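Terminal oxygenase component of carbazole 1,9a-dioxygenase (Sphingomonas, PDB 3GKQ) probably catalyses, as the trimeric Rieske nonheme iron oxygenase component, the 1,9a-dioxygenation of carbazole, using electrons received from a ferredoxin. Local coordinates at residues 34-39 / 294-299; 84-87 / 91-94; 265-270 / 367-372; 316-321 / 325-330. One frame throughout, in Å; residues are numbered along the deposited sequence.

Contact 1 (34-39 / 294-299); sequences PVRLSA and HHLYLQ. With FE2 (Fe (II) ion), chain I.
The R36 guanidinium and L296 meet at the group's edge, near its plane. L296 CD2 lies 4.0 Å from R36 NH2, and the two side chains cross at about a right angle. R36 leaves its backbone pointing away from segment 294-299. Bends at chi2 (105°) and chi3 (-72°) bring the guanidinium back to the leucine. L296 has CG anti to its backbone N (chi1 -172°), and its branch faces the arginine. The Y297 ring lies on the other side of the strand; Q299 CG sits 3.3 Å above the plane of the Y297 ring, offset toward the rim. The Y297 hydroxyl is hydrogen-bonded to E285, and R338 makes a cation-pi contact with the ring. The H294 imidazole does not touch segment 34-39; its NE2 binds an iron(II) ion at 2.3 Å, and its ND1 is hydrogen-bonded to D291. The P34 ring packs on L298, with P34 CG 3.6 Å from L298 CD1. A looser pair follows, L37 CD2 and L298 CD2 at 4.5 Å. W286 and L135 also pack against L298. P34 at the end of strand 31-35, with R36 and L37 just beyond it, thus joins the Rieske part of the chain to strand 294-304 of the oxygenase sheet. The chemistry implies a mainly apolar seam, with no hydrogen bond across it and a guanidinium at one side.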
loop_
_atom_site.group_PDB
_atom_site.type_symbol
_atom_site.label_atom_id
_atom_site.label_comp_id
_atom_site.label_asym_id
_atom_site.label_seq_id
_atom_site.Cartn_x
_atom_site.Cartn_y
_atom_site.Cartn_z
ATOM N N PRO A 34 -7.048 28.816 2.089
ATOM C CA PRO A 34 -5.795 29.204 2.741
ATOM C C PRO A 34 -4.903 27.962 2.695
ATOM O O PRO A 34 -5.391 26.849 2.891
ATOM C CB PRO A 34 -6.242 29.556 4.157
ATOM C CG PRO A 34 -7.367 28.587 4.397
ATOM C CD PRO A 34 -8.127 28.624 3.078
ATOM N N VAL A 35 -3.611 28.129 2.437
ATOM C CA VAL A 35 -2.731 26.969 2.352
ATOM C C VAL A 35 -1.534 26.985 3.289
ATOM O O VAL A 35 -0.975 25.931 3.603
ATOM C CB VAL A 35 -2.196 26.779 0.917
ATOM C CG1 VAL A 35 -3.351 26.540 -0.037
ATOM C CG2 VAL A 35 -1.398 28.007 0.489
ATOM N N ARG A 36 -1.143 28.170 3.745
ATOM C CA ARG A 36 0.017 28.272 4.618
ATOM C C ARG A 36 -0.018 29.585 5.406
ATOM O O ARG A 36 -0.727 30.527 5.037
ATOM C CB ARG A 36 1.286 28.209 3.751
ATOM C CG ARG A 36 2.471 27.477 4.358
ATOM C CD ARG A 36 2.688 26.095 3.750
ATOM N NE ARG A 36 1.667 25.146 4.165
ATOM C CZ ARG A 36 1.664 23.855 3.850
ATOM N NH1 ARG A 36 2.638 23.338 3.109
ATOM N NH2 ARG A 36 0.681 23.075 4.276
ATOM N N LEU A 37 0.731 29.636 6.503
ATOM C CA LEU A 37 0.809 30.850 7.307
ATOM C C LEU A 37 1.820 31.757 6.607
ATOM O O LEU A 37 2.803 31.268 6.052
ATOM C CB LEU A 37 1.294 30.524 8.724
ATOM C CG LEU A 37 0.461 29.507 9.508
ATOM C CD1 LEU A 37 1.126 29.204 10.840
ATOM C CD2 LEU A 37 -0.940 30.053 9.719
ATOM N N SER A 38 1.580 33.065 6.626
ATOM C CA SER A 38 2.484 34.014 5.978
ATOM C C SER A 38 3.950 33.782 6.329
ATOM O O SER A 38 4.821 33.832 5.459
ATOM C CB SER A 38 2.106 35.453 6.346
ATOM O OG SER A 38 0.883 35.836 5.747
ATOM N N ALA A 39 4.217 33.525 7.605
ATOM C CA ALA A 39 5.577 33.301 8.080
ATOM C C ALA A 39 6.265 32.102 7.430
ATOM O O ALA A 39 7.494 32.039 7.390
ATOM C CB ALA A 39 5.574 33.132 9.603
ATOM N N HIS A 294 -6.845 13.097 2.637
ATOM C CA HIS A 294 -6.258 14.004 3.621
ATOM C C HIS A 294 -6.741 15.435 3.471
ATOM O O HIS A 294 -7.127 15.869 2.377
ATOM C CB HIS A 294 -4.727 14.031 3.502
ATOM C CG HIS A 294 -4.096 12.679 3.407
ATOM N ND1 HIS A 294 -4.188 11.891 2.280
ATOM C CD2 HIS A 294 -3.358 11.975 4.301
ATOM C CE1 HIS A 294 -3.533 10.760 2.482
ATOM N NE2 HIS A 294 -3.021 10.789 3.699
ATOM N N HIS A 295 -6.723 16.168 4.576
ATOM C CA HIS A 295 -7.076 17.574 4.535
ATOM C C HIS A 295 -6.188 18.345 5.491
ATOM O O HIS A 295 -5.616 17.782 6.432
ATOM C CB HIS A 295 -8.566 17.828 4.843
ATOM C CG HIS A 295 -8.983 17.524 6.251
ATOM N ND1 HIS A 295 -9.343 16.260 6.667
ATOM C CD2 HIS A 295 -9.176 18.340 7.318
ATOM C CE1 HIS A 295 -9.750 16.308 7.924
ATOM N NE2 HIS A 295 -9.659 17.559 8.342
ATOM N N LEU A 296 -6.044 19.632 5.215
ATOM C CA LEU A 296 -5.242 20.509 6.046
ATOM C C LEU A 296 -6.219 21.139 7.038
ATOM O O LEU A 296 -7.111 21.890 6.650
ATOM C CB LEU A 296 -4.584 21.583 5.174
ATOM C CG LEU A 296 -3.533 22.542 5.741
ATOM C CD1 LEU A 296 -4.191 23.520 6.686
ATOM C CD2 LEU A 296 -2.427 21.749 6.437
ATOM N N TYR A 297 -6.064 20.799 8.311
ATOM C CA TYR A 297 -6.922 21.338 9.359
ATOM C C TYR A 297 -6.263 22.617 9.874
ATOM O O TYR A 297 -5.245 22.572 10.561
ATOM C CB TYR A 297 -7.078 20.297 10.474
ATOM C CG TYR A 297 -7.820 20.766 11.708
ATOM C CD1 TYR A 297 -8.955 21.572 11.602
ATOM C CD2 TYR A 297 -7.409 20.367 12.982
ATOM C CE1 TYR A 297 -9.668 21.968 12.732
ATOM C CE2 TYR A 297 -8.115 20.757 14.126
ATOM C CZ TYR A 297 -9.245 21.556 13.990
ATOM O OH TYR A 297 -9.962 21.925 15.106
ATOM N N LEU A 298 -6.847 23.754 9.504
ATOM C CA LEU A 298 -6.340 25.075 9.874
ATOM C C LEU A 298 -7.192 25.646 11.010
ATOM O O LEU A 298 -8.401 25.811 10.855
ATOM C CB LEU A 298 -6.427 26.008 8.665
ATOM C CG LEU A 298 -5.343 27.041 8.334
ATOM C CD1 LEU A 298 -6.032 28.279 7.775
ATOM C CD2 LEU A 298 -4.516 27.407 9.550
ATOM N N GLN A 299 -6.557 25.951 12.137
ATOM C CA GLN A 299 -7.258 26.497 13.300
ATOM C C GLN A 299 -6.825 27.931 13.559
ATOM O O GLN A 299 -5.669 28.170 13.896
ATOM C CB GLN A 299 -6.934 25.674 14.543
ATOM C CG GLN A 299 -7.369 24.234 14.492
ATOM C CD GLN A 299 -6.735 23.415 15.593
ATOM O OE1 GLN A 299 -5.540 23.113 15.549
ATOM N NE2 GLN A 299 -7.530 23.061 16.599
HETATM FE FE FE2 I . -1.873 9.295 5.017
#

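Contact 2 (84-87 / 91-94); sequences ECYS and ISCW. With FES (Fe2/s2 (inorganic) cluster), chain H.
E84 and S92 hold the tight part of this contact. S92 N donates to E84 O at 2.8 Å with an N-H...O angle of 169°. The E84 side chain is extended beyond CG and crosses W94 at about a right angle. Its OE2 comes within 3.4 Å of W94 CB. The Y86 hydroxyl donates to E84 OE1 at 2.7 Å, from above the carboxylate plane, 51° out of it. OE1 also pairs with K191 of the second subunit, and OE2 with K82. Were an alanine here, the Y86 hydroxyl and K191 of the second subunit would probably be left without their carboxylate mate. The other side is looser. C85, a partly exposed residue, rests its SG 4.0 Å from I91 CB. Waters join E84 OE2 to W94 O and E84 N to S92 O. A third is held by Y86 N and S92 OG, the latter also hydrogen-bonded to T99. C93 SG binds one iron of the Rieske [2Fe-2S] cluster at 2.3 Å, with C72 on the same iron. Strand 90-92 is an outer strand, within this chain, of a three-stranded antiparallel sheet. I91 pairs there with Y100 of strand 98-101, and F188 and L336 of the second subunit pack on E84 and W94.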
loop_
_atom_site.group_PDB
_atom_site.type_symbol
_atom_site.label_atom_id
_atom_site.label_comp_id
_atom_site.label_asym_id
_atom_site.label_seq_id
_atom_site.Cartn_x
_atom_site.Cartn_y
_atom_site.Cartn_z
ATOM N N GLU A 84 15.956 25.699 -7.944
ATOM C CA GLU A 84 17.114 26.410 -8.477
ATOM C C GLU A 84 16.621 27.720 -9.086
ATOM O O GLU A 84 15.827 27.710 -10.024
ATOM C CB GLU A 84 17.825 25.564 -9.544
ATOM C CG GLU A 84 18.557 24.347 -8.977
ATOM C CD GLU A 84 19.285 23.535 -10.036
ATOM O OE1 GLU A 84 19.683 24.110 -11.071
ATOM O OE2 GLU A 84 19.481 22.319 -9.822
ATOM N N CYS A 85 17.071 28.841 -8.529
ATOM C CA CYS A 85 16.680 30.162 -9.016
ATOM C C CYS A 85 17.959 30.941 -9.362
ATOM O O CYS A 85 18.836 31.114 -8.512
ATOM C CB CYS A 85 15.877 30.908 -7.939
ATOM S SG CYS A 85 14.263 30.138 -7.474
ATOM N N TYR A 86 18.061 31.406 -10.604
ATOM C CA TYR A 86 19.252 32.131 -11.041
ATOM C C TYR A 86 19.025 33.608 -11.350
ATOM O O TYR A 86 19.916 34.297 -11.841
ATOM C CB TYR A 86 19.867 31.408 -12.238
ATOM C CG TYR A 86 20.311 30.017 -11.872
ATOM C CD1 TYR A 86 21.356 29.819 -10.971
ATOM C CD2 TYR A 86 19.635 28.897 -12.352
ATOM C CE1 TYR A 86 21.711 28.542 -10.552
ATOM C CE2 TYR A 86 19.982 27.617 -11.937
ATOM C CZ TYR A 86 21.017 27.448 -11.038
ATOM O OH TYR A 86 21.354 26.187 -10.611
ATOM N N SER A 87 17.817 34.076 -11.064
ATOM C CA SER A 87 17.447 35.471 -11.238
ATOM C C SER A 87 16.323 35.663 -10.230
ATOM O O SER A 87 15.571 34.727 -9.949
ATOM C CB SER A 87 16.953 35.755 -12.659
ATOM O OG SER A 87 15.540 35.748 -12.732
ATOM N N ILE A 91 12.522 30.938 -11.739
ATOM C CA ILE A 91 12.944 29.654 -11.216
ATOM C C ILE A 91 13.314 28.857 -12.459
ATOM O O ILE A 91 12.636 28.949 -13.485
ATOM C CB ILE A 91 11.813 28.923 -10.442
ATOM C CG1 ILE A 91 12.305 27.533 -10.012
ATOM C CG2 ILE A 91 10.567 28.792 -11.312
ATOM C CD1 ILE A 91 11.365 26.806 -9.048
ATOM N N SER A 92 14.400 28.100 -12.380
ATOM C CA SER A 92 14.842 27.293 -13.507
ATOM C C SER A 92 14.731 25.819 -13.130
ATOM O O SER A 92 15.209 25.407 -12.069
ATOM C CB SER A 92 16.303 27.619 -13.867
ATOM O OG SER A 92 16.468 28.984 -14.222
ATOM N N CYS A 93 14.096 25.031 -13.995
ATOM C CA CYS A 93 13.954 23.604 -13.736
ATOM C C CYS A 93 15.335 22.994 -13.606
ATOM O O CYS A 93 16.240 23.280 -14.402
ATOM C CB CYS A 93 13.197 22.901 -14.864
ATOM S SG CYS A 93 12.945 21.114 -14.559
ATOM N N TRP A 94 15.481 22.144 -12.600
ATOM C CA TRP A 94 16.735 21.474 -12.313
ATOM C C TRP A 94 17.167 20.436 -13.343
ATOM O O TRP A 94 18.305 19.965 -13.305
ATOM C CB TRP A 94 16.641 20.799 -10.947
ATOM C CG TRP A 94 15.374 19.983 -10.770
ATOM C CD1 TRP A 94 14.170 20.425 -10.297
ATOM C CD2 TRP A 94 15.200 18.588 -11.071
ATOM N NE1 TRP A 94 13.255 19.389 -10.280
ATOM C CE2 TRP A 94 13.863 18.252 -10.751
ATOM C CE3 TRP A 94 16.046 17.591 -11.580
ATOM C CZ2 TRP A 94 13.348 16.955 -10.921
ATOM C CZ3 TRP A 94 15.534 16.296 -11.752
ATOM C CH2 TRP A 94 14.193 15.995 -11.421
HETATM FE FE1 FES H . 12.164 20.640 -16.660
HETATM FE FE2 FES H . 13.369 19.468 -18.857
HETATM S S1 FES H . 13.620 21.571 -18.201
HETATM S S2 FES H . 11.978 18.509 -17.272
HETATM O O HOH W 1 20.149 20.448 -11.427
HETATM O O HOH W 2 14.139 24.481 -9.716
HETATM O O HOH W 3 16.033 30.849 -12.404
#

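Contact 3 (265-270 / 367-372); sequences VWLPGV and RRLASQ
L267 reaches from a strand end with a classic beta bulge to L369 and A370 on helix 361-373. In the bulge, G269 and V270 both face W266. The peptide bond before P268 is cis, and W266 and V270 exchange two backbone hydrogen bonds around the turn. L267 CB points toward the helix. CG, anti to the carbonyl carbon (chi1 -88°), lies 4.1 Å from L369 CD2. CD1 stays by the same methyl, while the other branch turns to the helix backbone, with L267 CD2 3.9 Å from A370 CA. A370 CB is scarcely farther from that methyl. L267 and L369 cross obliquely, and W366 and Y373 also pack on L267. With a glycine in its place, L369 and A370 would probably face a gap and lose their hold on the strand end. The contact is wholly apolar and buried, and joins the end of strand 262-266 of the seven-stranded sheet to the C-terminal helix. R367, away from the contact, forms salt bridges with E354 and E179 and packs on R75 of the third subunit. The R367 carbonyl oxygen takes two donors from S371, one turn on: S371 N and S371 OG reach it from opposite faces of its plane, with OG at 2.7 Å.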
loop_
_atom_site.group_PDB
_atom_site.type_symbol
_atom_site.label_atom_id
_atom_site.label_comp_id
_atom_site.label_asym_id
_atom_site.label_seq_id
_atom_site.Cartn_x
_atom_site.Cartn_y
_atom_site.Cartn_z
ATOM N N VAL A 265 -21.248 27.468 9.496
ATOM C CA VAL A 265 -20.327 26.910 8.513
ATOM C C VAL A 265 -20.560 27.635 7.195
ATOM O O VAL A 265 -21.697 27.945 6.845
ATOM C CB VAL A 265 -20.540 25.379 8.335
ATOM C CG1 VAL A 265 -21.940 25.093 7.785
ATOM C CG2 VAL A 265 -19.470 24.811 7.410
ATOM N N TRP A 266 -19.482 27.908 6.466
ATOM C CA TRP A 266 -19.582 28.643 5.208
ATOM C C TRP A 266 -18.806 28.015 4.055
ATOM O O TRP A 266 -17.773 27.378 4.268
ATOM C CB TRP A 266 -19.065 30.071 5.415
ATOM C CG TRP A 266 -19.603 30.705 6.653
ATOM C CD1 TRP A 266 -19.194 30.478 7.938
ATOM C CD2 TRP A 266 -20.727 31.584 6.738
ATOM N NE1 TRP A 266 -20.002 31.154 8.818
ATOM C CE2 TRP A 266 -20.952 31.842 8.109
ATOM C CE3 TRP A 266 -21.572 32.176 5.789
ATOM C CZ2 TRP A 266 -21.990 32.667 8.556
ATOM C CZ3 TRP A 266 -22.609 32.997 6.234
ATOM C CH2 TRP A 266 -22.806 33.232 7.607
ATOM N N LEU A 267 -19.310 28.194 2.836
ATOM C CA LEU A 267 -18.621 27.683 1.658
ATOM C C LEU A 267 -17.301 28.449 1.605
ATOM O O LEU A 267 -17.251 29.623 1.981
ATOM C CB LEU A 267 -19.438 27.960 0.391
ATOM C CG LEU A 267 -20.477 26.903 0.003
ATOM C CD1 LEU A 267 -21.337 27.411 -1.143
ATOM C CD2 LEU A 267 -19.769 25.611 -0.397
ATOM N N PRO A 268 -16.220 27.813 1.123
ATOM C CA PRO A 268 -16.116 26.446 0.599
ATOM C C PRO A 268 -16.073 25.334 1.653
ATOM O O PRO A 268 -15.971 24.154 1.310
ATOM C CB PRO A 268 -14.834 26.504 -0.222
ATOM C CG PRO A 268 -13.965 27.394 0.624
ATOM C CD PRO A 268 -14.922 28.512 1.025
ATOM N N GLY A 269 -16.143 25.711 2.926
ATOM C CA GLY A 269 -16.115 24.729 3.998
ATOM C C GLY A 269 -15.291 25.229 5.171
ATOM O O GLY A 269 -14.256 24.652 5.510
ATOM N N VAL A 270 -15.749 26.314 5.789
ATOM C CA VAL A 270 -15.038 26.906 6.917
ATOM C C VAL A 270 -15.984 27.167 8.086
ATOM O O VAL A 270 -17.081 27.702 7.911
ATOM C CB VAL A 270 -14.334 28.218 6.487
ATOM C CG1 VAL A 270 -15.315 29.121 5.782
ATOM C CG2 VAL A 270 -13.735 28.916 7.691
ATOM N N ARG A 367 -25.142 20.429 3.810
ATOM C CA ARG A 367 -24.965 19.609 2.617
ATOM C C ARG A 367 -25.833 20.119 1.464
ATOM O O ARG A 367 -25.403 20.116 0.310
ATOM C CB ARG A 367 -25.274 18.140 2.951
ATOM C CG ARG A 367 -24.714 17.758 4.319
ATOM C CD ARG A 367 -24.059 16.395 4.429
ATOM N NE ARG A 367 -25.004 15.293 4.433
ATOM C CZ ARG A 367 -24.920 14.224 5.226
ATOM N NH1 ARG A 367 -23.937 14.096 6.107
ATOM N NH2 ARG A 367 -25.821 13.262 5.118
ATOM N N ARG A 368 -27.044 20.571 1.779
ATOM C CA ARG A 368 -27.952 21.096 0.760
ATOM C C ARG A 368 -27.428 22.425 0.218
ATOM O O ARG A 368 -27.373 22.636 -0.997
ATOM C CB ARG A 368 -29.357 21.302 1.341
ATOM C CG ARG A 368 -30.069 20.017 1.748
ATOM C CD ARG A 368 -31.341 20.324 2.529
ATOM N NE ARG A 368 -32.348 20.981 1.704
ATOM C CZ ARG A 368 -33.264 20.335 0.985
ATOM N NH1 ARG A 368 -33.305 19.008 0.993
ATOM N NH2 ARG A 368 -34.135 21.015 0.250
ATOM N N LEU A 369 -27.044 23.319 1.122
ATOM C CA LEU A 369 -26.525 24.624 0.725
ATOM C C LEU A 369 -25.230 24.468 -0.069
ATOM O O LEU A 369 -25.067 25.076 -1.129
ATOM C CB LEU A 369 -26.292 25.504 1.962
ATOM C CG LEU A 369 -25.702 26.901 1.711
ATOM C CD1 LEU A 369 -26.296 27.907 2.683
ATOM C CD2 LEU A 369 -24.192 26.851 1.841
ATOM N N ALA A 370 -24.319 23.642 0.433
ATOM C CA ALA A 370 -23.053 23.423 -0.252
ATOM C C ALA A 370 -23.284 22.845 -1.650
ATOM O O ALA A 370 -22.607 23.230 -2.605
ATOM C CB ALA A 370 -22.171 22.485 0.559
ATOM N N SER A 371 -24.231 21.916 -1.757
ATOM C CA SER A 371 -24.549 21.274 -3.033
ATOM C C SER A 371 -25.097 22.272 -4.044
ATOM O O SER A 371 -24.728 22.260 -5.219
ATOM C CB SER A 371 -25.586 20.158 -2.831
ATOM O OG SER A 371 -25.026 19.050 -2.145
ATOM N N GLN A 372 -25.986 23.133 -3.577
ATOM C CA GLN A 372 -26.600 24.114 -4.448
ATOM C C GLN A 372 -25.742 25.322 -4.813
ATOM O O GLN A 372 -25.795 25.777 -5.949
ATOM C CB GLN A 372 -27.914 24.600 -3.833
ATOM C CG GLN A 372 -28.521 25.789 -4.562
ATOM C CD GLN A 372 -29.982 26.003 -4.223
ATOM O OE1 GLN A 372 -30.391 25.877 -3.068
ATOM N NE2 GLN A 372 -30.778 26.340 -5.234
#

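Contact 4 (316-321 / 325-330); sequences AEFREK and LALNGF
F318 and L327 cross at about a right angle, both on helix 308-328. The methyl L327 CD1 approaches the F318 ring obliquely, 3.7 Å from CE1, and CZ of the ring is only slightly farther. F318 has CG anti to its backbone N (chi1 174°), and the end of its ring comes nearer to the leucine than its base. L327 has CG anti to the carbonyl carbon instead (chi1 -58°). Its CB points toward segment 316-321. K321 and L325 form the second pair. The lysine chain is fully stretched, and its CE runs 4.2 Å from L325 CD1. This is an aliphatic touch at a partly exposed edge. The i to i+4 helix bond also joins them: L325 N donates to K321 O at 3.1 Å, with an N-H...O angle of 157°. L325 CB lies 3.3 Å from that oxygen. Wider, pi-type turns occur at 318-321 and 325-328, so the helix is not uniform along this length. Beyond L327, the F330 ring stacks on H190, a ligand of the active-site iron(II). Around the contact, L325 packs on I194 and L195 of helix 194-198. On the sheet side, the F318 ring meets H164, and L327 touches Q166, both of strand 161-170.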
loop_
_atom_site.group_PDB
_atom_site.type_symbol
_atom_site.label_atom_id
_atom_site.label_comp_id
_atom_site.label_asym_id
_atom_site.label_seq_id
_atom_site.Cartn_x
_atom_site.Cartn_y
_atom_site.Cartn_z
ATOM N N ALA A 316 0.882 36.746 22.547
ATOM C CA ALA A 316 1.574 36.042 23.622
ATOM C C ALA A 316 0.664 35.016 24.292
ATOM O O ALA A 316 1.085 33.897 24.587
ATOM C CB ALA A 316 2.085 37.042 24.658
ATOM N N GLU A 317 -0.583 35.404 24.536
ATOM C CA GLU A 317 -1.545 34.513 25.170
ATOM C C GLU A 317 -1.850 33.326 24.255
ATOM O O GLU A 317 -2.035 32.199 24.724
ATOM C CB GLU A 317 -2.831 35.281 25.494
ATOM C CG GLU A 317 -3.880 34.452 26.204
ATOM C CD GLU A 317 -5.074 35.274 26.653
ATOM O OE1 GLU A 317 -5.686 35.952 25.800
ATOM O OE2 GLU A 317 -5.401 35.239 27.862
ATOM N N PHE A 318 -1.900 33.588 22.950
ATOM C CA PHE A 318 -2.169 32.550 21.956
ATOM C C PHE A 318 -1.122 31.448 22.080
ATOM O O PHE A 318 -1.450 30.272 22.240
ATOM C CB PHE A 318 -2.118 33.142 20.542
ATOM C CG PHE A 318 -2.241 32.115 19.443
ATOM C CD1 PHE A 318 -3.478 31.569 19.113
ATOM C CD2 PHE A 318 -1.110 31.677 18.755
ATOM C CE1 PHE A 318 -3.591 30.600 18.111
ATOM C CE2 PHE A 318 -1.211 30.708 17.752
ATOM C CZ PHE A 318 -2.457 30.169 17.431
ATOM N N ARG A 319 0.144 31.850 22.012
ATOM C CA ARG A 319 1.266 30.925 22.102
ATOM C C ARG A 319 1.399 30.236 23.453
ATOM O O ARG A 319 1.535 29.016 23.535
ATOM C CB ARG A 319 2.577 31.663 21.809
ATOM C CG ARG A 319 2.859 31.910 20.337
ATOM C CD ARG A 319 4.090 32.803 20.140
ATOM N NE ARG A 319 5.136 32.527 21.121
ATOM C CZ ARG A 319 5.318 33.226 22.239
ATOM N NH1 ARG A 319 4.526 34.253 22.520
ATOM N NH2 ARG A 319 6.283 32.890 23.085
ATOM N N GLU A 320 1.356 31.031 24.515
ATOM C CA GLU A 320 1.529 30.520 25.864
ATOM C C GLU A 320 0.359 29.790 26.513
ATOM O O GLU A 320 0.568 28.980 27.413
ATOM C CB GLU A 320 1.975 31.669 26.770
ATOM C CG GLU A 320 3.416 32.114 26.532
ATOM C CD GLU A 320 3.650 33.569 26.905
ATOM O OE1 GLU A 320 3.068 34.031 27.910
ATOM O OE2 GLU A 320 4.425 34.248 26.195
ATOM N N LYS A 321 -0.862 30.049 26.062
ATOM C CA LYS A 321 -2.010 29.406 26.691
ATOM C C LYS A 321 -2.967 28.629 25.786
ATOM O O LYS A 321 -3.099 27.412 25.904
ATOM C CB LYS A 321 -2.807 30.461 27.469
ATOM C CG LYS A 321 -4.019 29.924 28.220
ATOM C CD LYS A 321 -4.716 31.052 28.979
ATOM C CE LYS A 321 -5.842 30.537 29.865
ATOM N NZ LYS A 321 -6.478 31.641 30.654
ATOM N N LEU A 325 -4.029 24.508 25.512
ATOM C CA LEU A 325 -5.253 24.322 26.287
ATOM C C LEU A 325 -6.495 24.059 25.434
ATOM O O LEU A 325 -7.358 23.261 25.810
ATOM C CB LEU A 325 -5.511 25.556 27.160
ATOM C CG LEU A 325 -6.047 25.406 28.593
ATOM C CD1 LEU A 325 -6.973 26.583 28.880
ATOM C CD2 LEU A 325 -6.795 24.098 28.782
ATOM N N ALA A 326 -6.592 24.736 24.294
ATOM C CA ALA A 326 -7.762 24.588 23.438
ATOM C C ALA A 326 -7.500 23.949 22.075
ATOM O O ALA A 326 -8.016 22.870 21.786
ATOM C CB ALA A 326 -8.430 25.948 23.251
ATOM N N LEU A 327 -6.708 24.616 21.239
ATOM C CA LEU A 327 -6.421 24.103 19.904
ATOM C C LEU A 327 -6.022 22.631 19.917
ATOM O O LEU A 327 -6.415 21.874 19.028
ATOM C CB LEU A 327 -5.344 24.956 19.225
ATOM C CG LEU A 327 -5.710 26.440 19.088
ATOM C CD1 LEU A 327 -4.765 27.115 18.099
ATOM C CD2 LEU A 327 -7.148 26.582 18.613
ATOM N N ASN A 328 -5.245 22.225 20.918
ATOM C CA ASN A 328 -4.845 20.828 21.039
ATOM C C ASN A 328 -5.652 20.168 22.159
ATOM O O ASN A 328 -6.244 19.104 21.971
ATOM C CB ASN A 328 -3.347 20.701 21.351
ATOM C CG ASN A 328 -2.462 21.275 20.251
ATOM O OD1 ASN A 328 -2.892 21.440 19.110
ATOM N ND2 ASN A 328 -1.211 21.563 20.591
ATOM N N GLY A 329 -5.684 20.822 23.318
ATOM C CA GLY A 329 -6.393 20.294 24.470
ATOM C C GLY A 329 -7.866 20.006 24.268
ATOM O O GLY A 329 -8.422 19.112 24.909
ATOM N N PHE A 330 -8.504 20.764 23.383
ATOM C CA PHE A 330 -9.921 20.583 23.105
ATOM C C PHE A 330 -10.179 19.901 21.755
ATOM O O PHE A 330 -10.956 18.950 21.676
ATOM C CB PHE A 330 -10.629 21.938 23.122
ATOM C CG PHE A 330 -12.128 21.844 23.008
ATOM C CD1 PHE A 330 -12.911 21.617 24.134
ATOM C CD2 PHE A 330 -12.755 22.002 21.775
ATOM C CE1 PHE A 330 -14.301 21.546 24.037
ATOM C CE2 PHE A 330 -14.141 21.933 21.664
ATOM C CZ PHE A 330 -14.919 21.708 22.804
#

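Contacts 1, 2 and 3 are buried, while contact 4 is partly buried. Contact 2 is the outlier, about 26 Å from contact 1 and 40 Å from contacts 3 and 4, centre to centre. It is also the most polar, with waters, a carboxylate and a neighbouring subunit beside the cluster. Contact 3 is wholly apolar and contact 1 mainly so, with an arginine at its edge. Both reach the seven-stranded sheet, one through strand 262-266 and the other through strand 294-304. Contact 4 stays within one helix and mixes a backbone bond with apolar packing. Contacts 1 and 4 touch: Q299 NE2 lies 2.9 Å from L327 O, a probable hydrogen bond from strand 294-304 to the next helix.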